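Local atomic coordinates of pyridoxal phosphate homeostasis protein (Bifidobacterium adolescentis ATCC 15703, PDB entry 3CPG), a protein that probably binds pyridoxal 5'-phosphate and takes part in keeping the cell's supply of this cofactor in balance. Residues His118-Leu123 / Thr137-Asp142; Leu123-Ile128 / Ala147-Arg152; Gly200-Gly205 / Glu241-Met246. All coordinates share one frame; numbering follows the deposited sequence.

Contact 1: His118-Leu123 / Thr137-Asp142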
ATOM      1  N   HIS A 118       5.745  -1.037   2.034  1.00  3.61           N
ATOM      2  CA  HIS A 118       5.360   0.020   1.104  1.00  4.30           C
ATOM      3  C   HIS A 118       5.369   1.414   1.696  1.00  4.13           C
ATOM      4  O   HIS A 118       5.327   1.591   2.911  1.00  5.93           O
ATOM      5  CB  HIS A 118       3.939  -0.216   0.573  1.00  3.44           C
ATOM      6  CG  HIS A 118       3.780  -1.467  -0.231  1.00  4.91           C
ATOM      7  ND1 HIS A 118       2.684  -1.691  -1.037  1.00  5.96           N
ATOM      8  CD2 HIS A 118       4.557  -2.572  -0.333  1.00  4.09           C
ATOM      9  CE1 HIS A 118       2.792  -2.882  -1.601  1.00  5.11           C
ATOM     10  NE2 HIS A 118       3.918  -3.436  -1.190  1.00  5.30           N
ATOM     11  N   LEU A 119       5.441   2.402   0.811  1.00  5.90           N
ATOM     12  CA  LEU A 119       5.345   3.796   1.213  1.00  4.24           C
ATOM     13  C   LEU A 119       3.961   4.107   0.666  1.00  4.46           C
ATOM     14  O   LEU A 119       3.710   3.917  -0.527  1.00  4.93           O
ATOM     15  CB  LEU A 119       6.375   4.688   0.516  1.00  4.66           C
ATOM     16  CG  LEU A 119       6.189   6.152   0.949  1.00  3.81           C
ATOM     17  CD1 LEU A 119       6.628   6.305   2.400  1.00  5.90           C
ATOM     18  CD2 LEU A 119       6.987   7.085   0.063  1.00  4.83           C
ATOM     19  N   ILE A 120       3.054   4.551   1.527  1.00  4.43           N
ATOM     20  CA  ILE A 120       1.703   4.849   1.084  1.00  4.49           C
ATOM     21  C   ILE A 120       1.350   6.325   1.219  1.00  5.48           C
ATOM     22  O   ILE A 120       0.252   6.739   0.852  1.00  7.51           O
ATOM     23  CB  ILE A 120       0.676   3.984   1.848  1.00  4.98           C
ATOM     24  CG1 ILE A 120       0.720   4.313   3.340  1.00  3.63           C
ATOM     25  CG2 ILE A 120       0.996   2.508   1.646  1.00  6.24           C
ATOM     26  CD1 ILE A 120      -0.292   3.534   4.173  1.00  5.26           C
ATOM     27  N   GLY A 121       2.285   7.111   1.747  1.00  5.09           N
ATOM     28  CA  GLY A 121       2.065   8.542   1.889  1.00  5.84           C
ATOM     29  C   GLY A 121       2.735   9.257   0.726  1.00  5.26           C
ATOM     30  O   GLY A 121       3.521   8.646  -0.000  1.00  6.66           O
ATOM     31  N   GLN A 122       2.437  10.540   0.538  1.00  6.52           N
ATOM     32  CA  GLN A 122       3.027  11.288  -0.567  1.00  8.17           C
ATOM     33  C   GLN A 122       4.547  11.341  -0.437  1.00  7.83           C
ATOM     34  O   GLN A 122       5.085  11.530   0.653  1.00  7.50           O
ATOM     35  CB  GLN A 122       2.447  12.703  -0.630  1.00 11.57           C
ATOM     36  CG  GLN A 122       0.931  12.761  -0.865  1.00 14.42           C
ATOM     37  CD  GLN A 122       0.463  11.909  -2.038  1.00 17.58           C
ATOM     38  OE1 GLN A 122       0.075  10.754  -1.865  1.00 18.56           O
ATOM     39  NE2 GLN A 122       0.502  12.477  -3.236  1.00 18.71           N
ATOM     40  N   LEU A 123       5.230  11.174  -1.563  1.00  7.26           N
ATOM     41  CA  LEU A 123       6.688  11.158  -1.590  1.00  6.41           C
ATOM     42  C   LEU A 123       7.315  12.414  -2.182  1.00  6.84           C
ATOM     43  O   LEU A 123       7.231  12.653  -3.389  1.00  7.68           O
ATOM     44  CB  LEU A 123       7.163   9.934  -2.378  1.00  5.81           C
ATOM     45  CG  LEU A 123       8.668   9.756  -2.596  1.00  5.94           C
ATOM     46  CD1 LEU A 123       9.394   9.732  -1.256  1.00  6.02           C
ATOM     47  CD2 LEU A 123       8.905   8.459  -3.362  1.00  6.57           C
ATOM     48  N   THR A 137       7.776  -1.158  -2.717  1.00  6.42           N
ATOM     49  CA  THR A 137       6.717  -0.570  -3.525  1.00  4.98           C
ATOM     50  C   THR A 137       6.325   0.819  -3.033  1.00  5.53           C
ATOM     51  O   THR A 137       6.119   1.031  -1.839  1.00  3.49           O
ATOM     52  CB  THR A 137       5.439  -1.440  -3.530  1.00  5.68           C
ATOM     53  OG1 THR A 137       5.737  -2.743  -4.045  1.00  6.80           O
ATOM     54  CG2 THR A 137       4.369  -0.798  -4.409  1.00  5.39           C
ATOM     55  N   ILE A 138       6.235   1.764  -3.964  1.00  4.04           N
ATOM     56  CA  ILE A 138       5.816   3.130  -3.652  1.00  4.33           C
ATOM     57  C   ILE A 138       4.395   3.267  -4.207  1.00  5.35           C
ATOM     58  O   ILE A 138       4.197   3.382  -5.419  1.00  4.45           O
ATOM     59  CB  ILE A 138       6.739   4.172  -4.324  1.00  5.20           C
ATOM     60  CG1 ILE A 138       8.160   4.045  -3.769  1.00  6.70           C
ATOM     61  CG2 ILE A 138       6.193   5.577  -4.084  1.00  4.91           C
ATOM     62  CD1 ILE A 138       9.195   4.900  -4.499  1.00  6.32           C
ATOM     63  N   GLU A 139       3.408   3.255  -3.314  1.00  3.33           N
ATOM     64  CA  GLU A 139       2.005   3.324  -3.712  1.00  3.53           C
ATOM     65  C   GLU A 139       1.467   4.699  -4.072  1.00  5.50           C
ATOM     66  O   GLU A 139       0.360   4.811  -4.600  1.00  6.58           O
ATOM     67  CB  GLU A 139       1.119   2.760  -2.597  1.00  2.84           C
ATOM     68  CG  GLU A 139       1.308   1.284  -2.314  1.00  4.81           C
ATOM     69  CD  GLU A 139       0.169   0.716  -1.489  1.00  4.51           C
ATOM     70  OE1 GLU A 139      -0.922   1.327  -1.489  1.00  5.73           O
ATOM     71  OE2 GLU A 139       0.352  -0.347  -0.858  1.00  5.37           O
ATOM     72  N   SER A 140       2.248   5.738  -3.805  1.00  4.64           N
ATOM     73  CA  SER A 140       1.796   7.108  -4.032  1.00  5.89           C
ATOM     74  C   SER A 140       2.287   7.828  -5.285  1.00  6.47           C
ATOM     75  O   SER A 140       2.396   9.051  -5.282  1.00  6.81           O
ATOM     76  CB  SER A 140       2.166   7.947  -2.812  1.00  5.80           C
ATOM     77  OG  SER A 140       3.566   7.868  -2.595  1.00  6.92           O
ATOM     78  N   VAL A 141       2.590   7.096  -6.349  1.00  5.90           N
ATOM     79  CA  VAL A 141       3.057   7.750  -7.568  1.00  5.49           C
ATOM     80  C   VAL A 141       1.834   8.348  -8.265  1.00  7.65           C
ATOM     81  O   VAL A 141       1.006   7.625  -8.823  1.00  7.61           O
ATOM     82  CB  VAL A 141       3.781   6.747  -8.478  1.00  4.79           C
ATOM     83  CG1 VAL A 141       4.372   7.465  -9.681  1.00  4.81           C
ATOM     84  CG2 VAL A 141       4.888   6.047  -7.685  1.00  6.35           C
ATOM     85  N   ASP A 142       1.734   9.674  -8.234  1.00  7.36           N
ATOM     86  CA  ASP A 142       0.586  10.372  -8.799  1.00  7.94           C
ATOM     87  C   ASP A 142       0.831  11.134 -10.096  1.00  7.71           C
ATOM     88  O   ASP A 142      -0.048  11.865 -10.557  1.00  8.08           O
ATOM     89  CB  ASP A 142       0.023  11.332  -7.744  1.00 11.58           C
ATOM     90  CG  ASP A 142       1.019  12.412  -7.348  1.00 15.15           C
ATOM     91  OD1 ASP A 142       2.236  12.144  -7.367  1.00 18.87           O
ATOM     92  OD2 ASP A 142       0.588  13.532  -7.005  1.00 22.79           O
TER
HETATM   93  O   HOH W   1       4.290  -5.656  -2.867  1.00 19.66           O
HETATM   94  O   HOH W   2       3.524  11.091  -3.872  1.00 10.12           O
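His118 opens this contact against Thr137 and Glu139, where strands 113-119 and 137-141 run parallel as neighbours in a TIM-type barrel. They belong to one beta-alpha-beta unit, with the short helix 128-131 in the connection. The His118 ring lies over Thr137: Thr137 CB sits 3.4 Å from the centroid of the His118 ring, a CH-pi contact over the face. At the ring edge, His118 ND1 donates to Glu139 OE2 at 2.7 Å. The carboxylate oxygen uses its anti lone pair and lies 15° out of the ring plane. The other oxygen, Glu139 OE1, is hydrogen-bonded to Ser243 OG, so both ends of the carboxylate are held. Leu119 makes the regular strand bonds, Leu119 N to Thr137 O at 3.1 Å and Glu139 N to Leu119 O at 2.9 Å. Ile120 lays its CG2 alongside the carboxylate, 3.7 Å from Glu139 CD. The Ile120 side chain is about 7 Å from that of Lys57, the predicted cofactor lysine, cofactor-free here. Past the strand, Gly121 O accepts from Ser140 OG at 2.7 Å. A chi1 of 57° sets Ser140 OG between its own backbone N and carbonyl carbon, and it meets Gly121 O from above the carbonyl plane. Leu123 crosses Ile138 at about a right angle, with Leu123 CD2 3.7 Å from Ile138 CD1. A single water accepts from Leu123 N and donates to Ser140 O.

Contact 2: Leu123-Ile128 / Ala147-Arg152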
ATOM      1  N   LEU A 123       5.230  11.174  -1.563  1.00  7.26           N
ATOM      2  CA  LEU A 123       6.688  11.158  -1.590  1.00  6.41           C
ATOM      3  C   LEU A 123       7.315  12.414  -2.182  1.00  6.84           C
ATOM      4  O   LEU A 123       7.231  12.653  -3.389  1.00  7.68           O
ATOM      5  CB  LEU A 123       7.163   9.934  -2.378  1.00  5.81           C
ATOM      6  CG  LEU A 123       8.668   9.756  -2.596  1.00  5.94           C
ATOM      7  CD1 LEU A 123       9.394   9.732  -1.256  1.00  6.02           C
ATOM      8  CD2 LEU A 123       8.905   8.459  -3.362  1.00  6.57           C
ATOM      9  N   GLN A 124       7.933  13.219  -1.324  1.00  6.31           N
ATOM     10  CA  GLN A 124       8.598  14.433  -1.775  1.00  7.34           C
ATOM     11  C   GLN A 124       9.803  13.955  -2.579  1.00  6.20           C
ATOM     12  O   GLN A 124      10.484  13.010  -2.183  1.00  6.01           O
ATOM     13  CB  GLN A 124       9.040  15.275  -0.575  1.00  6.06           C
ATOM     14  CG  GLN A 124       9.621  16.625  -0.945  1.00  9.45           C
ATOM     15  CD  GLN A 124       9.733  17.547   0.253  1.00 10.45           C
ATOM     16  OE1 GLN A 124       8.725  17.932   0.845  1.00 13.07           O
ATOM     17  NE2 GLN A 124      10.959  17.900   0.620  1.00  9.66           N
ATOM     18  N   SER A 125      10.058  14.602  -3.712  1.00  6.20           N
ATOM     19  CA  SER A 125      11.146  14.202  -4.599  1.00  6.40           C
ATOM     20  C   SER A 125      12.531  14.022  -3.976  1.00  6.11           C
ATOM     21  O   SER A 125      13.234  13.061  -4.290  1.00  6.93           O
ATOM     22  CB  SER A 125      11.240  15.182  -5.770  1.00  6.80           C
ATOM     23  OG  SER A 125      10.028  15.199  -6.508  1.00 12.84           O
ATOM     24  N   ASN A 126      12.931  14.933  -3.097  1.00  5.88           N
ATOM     25  CA  ASN A 126      14.249  14.815  -2.495  1.00  7.34           C
ATOM     26  C   ASN A 126      14.321  13.761  -1.395  1.00  7.10           C
ATOM     27  O   ASN A 126      15.342  13.624  -0.732  1.00  7.94           O
ATOM     28  CB  ASN A 126      14.734  16.185  -1.985  1.00  7.89           C
ATOM     29  CG  ASN A 126      13.935  16.703  -0.801  1.00  7.57           C
ATOM     30  OD1 ASN A 126      12.780  16.336  -0.597  1.00 10.13           O
ATOM     31  ND2 ASN A 126      14.551  17.590  -0.024  1.00 11.13           N
ATOM     32  N   LYS A 127      13.236  13.005  -1.226  1.00  7.23           N
ATOM     33  CA  LYS A 127      13.178  11.941  -0.222  1.00  7.62           C
ATOM     34  C   LYS A 127      13.154  10.556  -0.876  1.00  7.62           C
ATOM     35  O   LYS A 127      13.149   9.538  -0.186  1.00  6.41           O
ATOM     36  CB  LYS A 127      11.930  12.102   0.657  1.00  8.17           C
ATOM     37  CG  LYS A 127      11.878  13.398   1.454  1.00 12.53           C
ATOM     38  CD  LYS A 127      12.867  13.401   2.607  1.00 18.40           C
ATOM     39  CE  LYS A 127      12.397  12.491   3.737  1.00 22.83           C
ATOM     40  NZ  LYS A 127      13.325  12.507   4.904  1.00 26.04           N
ATOM     41  N   ILE A 128      13.125  10.514  -2.203  1.00  5.79           N
ATOM     42  CA  ILE A 128      13.101   9.234  -2.906  1.00  6.69           C
ATOM     43  C   ILE A 128      14.300   8.375  -2.506  1.00  6.79           C
ATOM     44  O   ILE A 128      14.157   7.191  -2.196  1.00  5.18           O
ATOM     45  CB  ILE A 128      13.125   9.437  -4.435  1.00  4.88           C
ATOM     46  CG1 ILE A 128      11.879  10.211  -4.865  1.00  6.09           C
ATOM     47  CG2 ILE A 128      13.192   8.080  -5.140  1.00  5.74           C
ATOM     48  CD1 ILE A 128      11.863  10.580  -6.333  1.00  7.50           C
ATOM     49  N   ALA A 147       7.117   9.659 -11.371  1.00  6.44           N
ATOM     50  CA  ALA A 147       7.570   8.352 -11.832  1.00  6.64           C
ATOM     51  C   ALA A 147       8.942   8.455 -12.493  1.00  6.97           C
ATOM     52  O   ALA A 147       9.790   7.580 -12.316  1.00  5.82           O
ATOM     53  CB  ALA A 147       6.556   7.766 -12.809  1.00  4.88           C
ATOM     54  N   GLU A 148       9.153   9.519 -13.262  1.00  7.05           N
ATOM     55  CA  GLU A 148      10.434   9.724 -13.937  1.00  8.93           C
ATOM     56  C   GLU A 148      11.537   9.975 -12.912  1.00  8.00           C
ATOM     57  O   GLU A 148      12.648   9.462 -13.041  1.00  9.25           O
ATOM     58  CB  GLU A 148      10.363  10.918 -14.892  1.00 12.97           C
ATOM     59  CG  GLU A 148       9.418  10.758 -16.070  1.00 19.99           C
ATOM     60  CD  GLU A 148       9.374  11.998 -16.952  1.00 24.41           C
ATOM     61  OE1 GLU A 148       9.158  13.106 -16.417  1.00 26.82           O
ATOM     62  OE2 GLU A 148       9.548  11.865 -18.184  1.00 27.93           O
ATOM     63  N   LYS A 149      11.229  10.770 -11.893  1.00  6.08           N
ATOM     64  CA  LYS A 149      12.213  11.073 -10.860  1.00  5.97           C
ATOM     65  C   LYS A 149      12.609   9.804 -10.113  1.00  4.70           C
ATOM     66  O   LYS A 149      13.771   9.612  -9.775  1.00  5.29           O
ATOM     67  CB  LYS A 149      11.657  12.108  -9.882  1.00  6.38           C
ATOM     68  CG  LYS A 149      11.406  13.458 -10.518  1.00  8.52           C
ATOM     69  CD  LYS A 149      10.738  14.411  -9.545  1.00  8.21           C
ATOM     70  CE  LYS A 149      10.407  15.730 -10.223  1.00  9.15           C
ATOM     71  NZ  LYS A 149       9.754  16.674  -9.274  1.00 10.38           N
ATOM     72  N   ILE A 150      11.637   8.936  -9.857  1.00  4.03           N
ATOM     73  CA  ILE A 150      11.927   7.689  -9.160  1.00  3.51           C
ATOM     74  C   ILE A 150      12.738   6.790 -10.088  1.00  5.01           C
ATOM     75  O   ILE A 150      13.694   6.141  -9.665  1.00  6.13           O
ATOM     76  CB  ILE A 150      10.617   6.986  -8.730  1.00  4.83           C
ATOM     77  CG1 ILE A 150       9.894   7.862  -7.701  1.00  5.62           C
ATOM     78  CG2 ILE A 150      10.915   5.596  -8.167  1.00  4.73           C
ATOM     79  CD1 ILE A 150       8.520   7.357  -7.293  1.00  5.68           C
ATOM     80  N   SER A 151      12.365   6.774 -11.362  1.00  5.87           N
ATOM     81  CA  SER A 151      13.064   5.963 -12.352  1.00  7.22           C
ATOM     82  C   SER A 151      14.553   6.321 -12.438  1.00  7.81           C
ATOM     83  O   SER A 151      15.417   5.445 -12.394  1.00  7.89           O
ATOM     84  CB  SER A 151      12.418   6.147 -13.729  1.00  7.91           C
ATOM     85  OG  SER A 151      13.193   5.530 -14.744  1.00 10.00           O
ATOM     86  N   ARG A 152      14.845   7.610 -12.561  1.00  8.79           N
ATOM     87  CA  ARG A 152      16.231   8.065 -12.669  1.00  9.98           C
ATOM     88  C   ARG A 152      17.073   7.567 -11.501  1.00  9.06           C
ATOM     89  O   ARG A 152      18.205   7.114 -11.679  1.00  9.72           O
ATOM     90  CB  ARG A 152      16.287   9.592 -12.696  1.00 12.23           C
ATOM     91  CG  ARG A 152      15.494  10.243 -13.806  1.00 17.92           C
ATOM     92  CD  ARG A 152      15.581  11.753 -13.670  1.00 20.63           C
ATOM     93  NE  ARG A 152      16.938  12.235 -13.895  1.00 22.17           N
ATOM     94  CZ  ARG A 152      17.458  12.454 -15.099  1.00 23.33           C
ATOM     95  NH1 ARG A 152      16.731  12.237 -16.184  1.00 26.15           N
ATOM     96  NH2 ARG A 152      18.702  12.886 -15.219  1.00 23.46           N
TER
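Leu123, Ser125 and Ile128 meet Lys149 and Ile150 without any flat side-chain group between them, so the contact has no stacked face. The flat groups nearby are two amides within 123-128. Gln124 NE2 donates to Asn126 OD1 at 2.7 Å, and Asn126 OD1 lies close to the plane of the Gln124 amide. The donor is tilted 25° from the carbonyl plane of Asn126. Across the contact, the loop after strand 113-119 and the start of helix 128-131 pack on helix 144-157. Ile128 and Ile150 carry much of the apolar contact; they cross at about a right angle with Ile128 CD1 3.6 Å from Ile150 CG1. The same methyl reaches the root of the lysine chain, Lys149 CB, at 3.9 Å. Leu123 CD2 adds a looser touch on Ile150 CD1 at 4.1 Å. Lys149 is extended beyond CG and runs out to the loop, where Lys149 NZ donates to Ser125 OG at 3.1 Å. Its CD also brushes that hydroxyl. Asp145 gives the ammonium a second partner, a long and weak ion pair. The apolar packing fixes no direction, while the Lys149-Ser125 bond, on the partly exposed side, is the one directional link between the segments.

Contact 3: Gly200-Gly205 / Glu241-Met246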
ATOM      1  N   GLY A 200       0.057  -1.958 -10.112  1.00  4.62           N
ATOM      2  CA  GLY A 200      -1.358  -1.717  -9.894  1.00  4.95           C
ATOM      3  C   GLY A 200      -1.688  -0.256  -9.642  1.00  4.61           C
ATOM      4  O   GLY A 200      -0.880   0.634  -9.922  1.00  4.15           O
ATOM      5  N   LEU A 201      -2.889  -0.014  -9.124  1.00  4.58           N
ATOM      6  CA  LEU A 201      -3.363   1.334  -8.827  1.00  3.50           C
ATOM      7  C   LEU A 201      -3.697   1.474  -7.341  1.00  4.53           C
ATOM      8  O   LEU A 201      -3.888   0.482  -6.641  1.00  4.14           O
ATOM      9  CB  LEU A 201      -4.613   1.641  -9.657  1.00  3.54           C
ATOM     10  CG  LEU A 201      -4.523   1.405 -11.171  1.00  3.14           C
ATOM     11  CD1 LEU A 201      -5.872   1.693 -11.812  1.00  5.16           C
ATOM     12  CD2 LEU A 201      -3.439   2.279 -11.772  1.00  3.65           C
HETATM   13  N   MSE A 202      -3.778   2.715  -6.872  1.00  5.14           N
HETATM   14  CA  MSE A 202      -4.089   2.996  -5.474  1.00  5.53           C
HETATM   15  C   MSE A 202      -4.948   4.247  -5.391  1.00  5.43           C
HETATM   16  O   MSE A 202      -4.858   5.123  -6.243  1.00  4.27           O
HETATM   17  CB  MSE A 202      -2.788   3.233  -4.685  1.00  4.64           C
HETATM   18  CG  MSE A 202      -2.959   3.501  -3.164  1.00  6.57           C
HETATM   19 SE   MSE A 202      -3.451   5.298  -2.594  1.00 12.35          SE
HETATM   20  CE  MSE A 202      -1.730   5.899  -2.021  1.00  7.62           C
ATOM     21  N   THR A 203      -5.801   4.320  -4.379  1.00  5.84           N
ATOM     22  CA  THR A 203      -6.591   5.526  -4.181  1.00  5.73           C
ATOM     23  C   THR A 203      -6.937   5.693  -2.713  1.00  6.79           C
ATOM     24  O   THR A 203      -7.092   4.717  -1.973  1.00  4.86           O
ATOM     25  CB  THR A 203      -7.904   5.542  -4.995  1.00  6.08           C
ATOM     26  OG1 THR A 203      -8.486   6.852  -4.923  1.00  3.92           O
ATOM     27  CG2 THR A 203      -8.904   4.552  -4.425  1.00  5.60           C
ATOM     28  N   ILE A 204      -7.024   6.948  -2.296  1.00  7.17           N
ATOM     29  CA  ILE A 204      -7.385   7.277  -0.927  1.00  8.29           C
ATOM     30  C   ILE A 204      -8.916   7.286  -0.850  1.00  8.55           C
ATOM     31  O   ILE A 204      -9.501   7.250   0.231  1.00  8.82           O
ATOM     32  CB  ILE A 204      -6.816   8.654  -0.544  1.00  9.23           C
ATOM     33  CG1 ILE A 204      -5.286   8.612  -0.627  1.00 10.39           C
ATOM     34  CG2 ILE A 204      -7.271   9.043   0.856  1.00 11.78           C
ATOM     35  CD1 ILE A 204      -4.614   9.947  -0.358  1.00 12.46           C
ATOM     36  N   GLY A 205      -9.558   7.322  -2.015  1.00  8.16           N
ATOM     37  CA  GLY A 205     -11.010   7.312  -2.072  1.00  9.09           C
ATOM     38  C   GLY A 205     -11.623   8.660  -1.768  1.00  9.05           C
ATOM     39  O   GLY A 205     -11.037   9.698  -2.071  1.00  9.66           O
ATOM     40  N   GLU A 241      -2.716  -4.943  -8.924  1.00  6.72           N
ATOM     41  CA  GLU A 241      -3.242  -4.590  -7.613  1.00  6.29           C
ATOM     42  C   GLU A 241      -4.183  -3.395  -7.594  1.00  5.64           C
ATOM     43  O   GLU A 241      -4.101  -2.492  -8.429  1.00  5.16           O
ATOM     44  CB  GLU A 241      -2.097  -4.306  -6.635  1.00  6.74           C
ATOM     45  CG  GLU A 241      -1.030  -5.384  -6.566  1.00 10.47           C
ATOM     46  CD  GLU A 241      -1.393  -6.546  -5.656  1.00 14.08           C
ATOM     47  OE1 GLU A 241      -2.545  -6.617  -5.176  1.00 14.10           O
ATOM     48  OE2 GLU A 241      -0.505  -7.395  -5.422  1.00 16.38           O
ATOM     49  N   LEU A 242      -5.086  -3.421  -6.621  1.00  4.11           N
ATOM     50  CA  LEU A 242      -6.014  -2.328  -6.383  1.00  3.80           C
ATOM     51  C   LEU A 242      -5.900  -2.077  -4.889  1.00  4.18           C
ATOM     52  O   LEU A 242      -6.472  -2.806  -4.079  1.00  4.53           O
ATOM     53  CB  LEU A 242      -7.447  -2.714  -6.749  1.00  4.53           C
ATOM     54  CG  LEU A 242      -7.743  -2.771  -8.251  1.00  5.25           C
ATOM     55  CD1 LEU A 242      -9.165  -3.274  -8.473  1.00  5.04           C
ATOM     56  CD2 LEU A 242      -7.557  -1.392  -8.859  1.00  6.58           C
ATOM     57  N   SER A 243      -5.119  -1.065  -4.530  1.00  3.49           N
ATOM     58  CA  SER A 243      -4.922  -0.718  -3.128  1.00  3.33           C
ATOM     59  C   SER A 243      -5.977   0.318  -2.795  1.00  4.04           C
ATOM     60  O   SER A 243      -5.836   1.492  -3.133  1.00  4.77           O
ATOM     61  CB  SER A 243      -3.523  -0.135  -2.920  1.00  4.06           C
ATOM     62  OG  SER A 243      -3.298   0.193  -1.559  1.00  3.91           O
HETATM   63  N   MSE A 244      -7.048  -0.131  -2.152  1.00  3.99           N
HETATM   64  CA  MSE A 244      -8.144   0.757  -1.792  1.00  5.37           C
HETATM   65  C   MSE A 244      -8.962   0.179  -0.651  1.00  5.34           C
HETATM   66  O   MSE A 244      -9.126  -1.038  -0.544  1.00  6.69           O
HETATM   67  CB  MSE A 244      -9.038   1.003  -3.016  1.00  6.57           C
HETATM   68  CG  MSE A 244      -9.596  -0.267  -3.672  1.00  7.84           C
HETATM   69 SE   MSE A 244     -10.400   0.106  -5.392  1.00 12.67          SE
HETATM   70  CE  MSE A 244     -11.560  -1.385  -5.532  1.00  6.48           C
ATOM     71  N   GLY A 245      -9.474   1.064   0.197  1.00  5.50           N
ATOM     72  CA  GLY A 245     -10.258   0.638   1.338  1.00  6.00           C
ATOM     73  C   GLY A 245      -9.421   0.754   2.596  1.00  7.49           C
ATOM     74  O   GLY A 245      -8.271   0.319   2.630  1.00  7.12           O
HETATM   75  N   MSE A 246      -9.992   1.362   3.627  1.00  7.68           N
HETATM   76  CA  MSE A 246      -9.302   1.528   4.896  1.00  8.44           C
HETATM   77  C   MSE A 246     -10.281   1.146   5.996  1.00  8.59           C
HETATM   78  O   MSE A 246     -11.275   0.470   5.725  1.00  7.71           O
HETATM   79  CB  MSE A 246      -8.825   2.971   5.043  1.00 12.28           C
HETATM   80  CG  MSE A 246      -7.896   3.375   3.909  1.00 16.46           C
HETATM   81 SE   MSE A 246      -6.994   5.073   4.139  1.00 29.13          SE
HETATM   82  CE  MSE A 246      -8.528   6.173   3.872  1.00 21.61           C
TER
HETATM   83  O   HOH W   3      -8.887   3.797  -0.172  1.00 11.34           O
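Leu201 is hydrogen-bonded through its backbone to both Glu241 and Ser243. Strands 196-202 and 241-243 are parallel, with 9° between their short axes. Leu201 N donates to Glu241 O at 2.8 Å, and Ser243 N to Leu201 O at 2.9 Å, nearly straight (176°). Thr203 N continues the pattern to Ser243 O at 3.1 Å. One water bridges the segments, donating to Thr203 O and accepting from Gly245 N. Gly200 CA lies 3.2 Å from Glu241 O, which leaves no room for a CB there.

Apolar contacts occupy both faces of the strand pair. On one, Ser243 CB packs 3.7 Å from CG of selenomethionine Met202; on the other, Leu201 CB meets Leu242 CD2. Beyond the paired residues, Thr203 CG2 rests on CB of selenomethionine Met244 at 3.8 Å. The bend of selenomethionine Met246 at chi3 (-72°) brings its CE to 4.3 Å from Ile204 CG2.

Side-chain polar groups find partners mostly beyond the two segments. Ser243 OG pairs with Arg262 as well as Glu139. Glu241 OE1 is hydrogen-bonded to Thr259 OG1, and Glu241 OE2 forms a salt bridge with Arg51. Thr203 OG1 is hydrogen-bonded to Val167 O and, locally, accepts from Gly205 N in an ST turn.

This beta-alpha-beta unit of a TIM-type barrel has helix 211-231 as its connection. The Met246 side chain is about 7 Å from that of Lys57, the predicted cofactor lysine.

Overall arrangement
From the N terminus, strand 113-119 leads into contact 1, which closes a short loop when the chain returns as strand 137-141. Segment 123-128 starts contact 2 before that loop is complete, and the two share Leu123. Contact 2 closes later, on helix 144-157, so the two contacts cross along the chain. They meet in space where Ile138 and Val141 pack on Ile150 and Ala147. Together they tie barrel strands to the helical layer outside. Contact 3 follows in series and closes a longer loop through helix 211-231. It lies in the same sheet as contact 1, and the two touch where Met202 packs on Ile120 and Ser140. Contacts 2 and 3 do not touch.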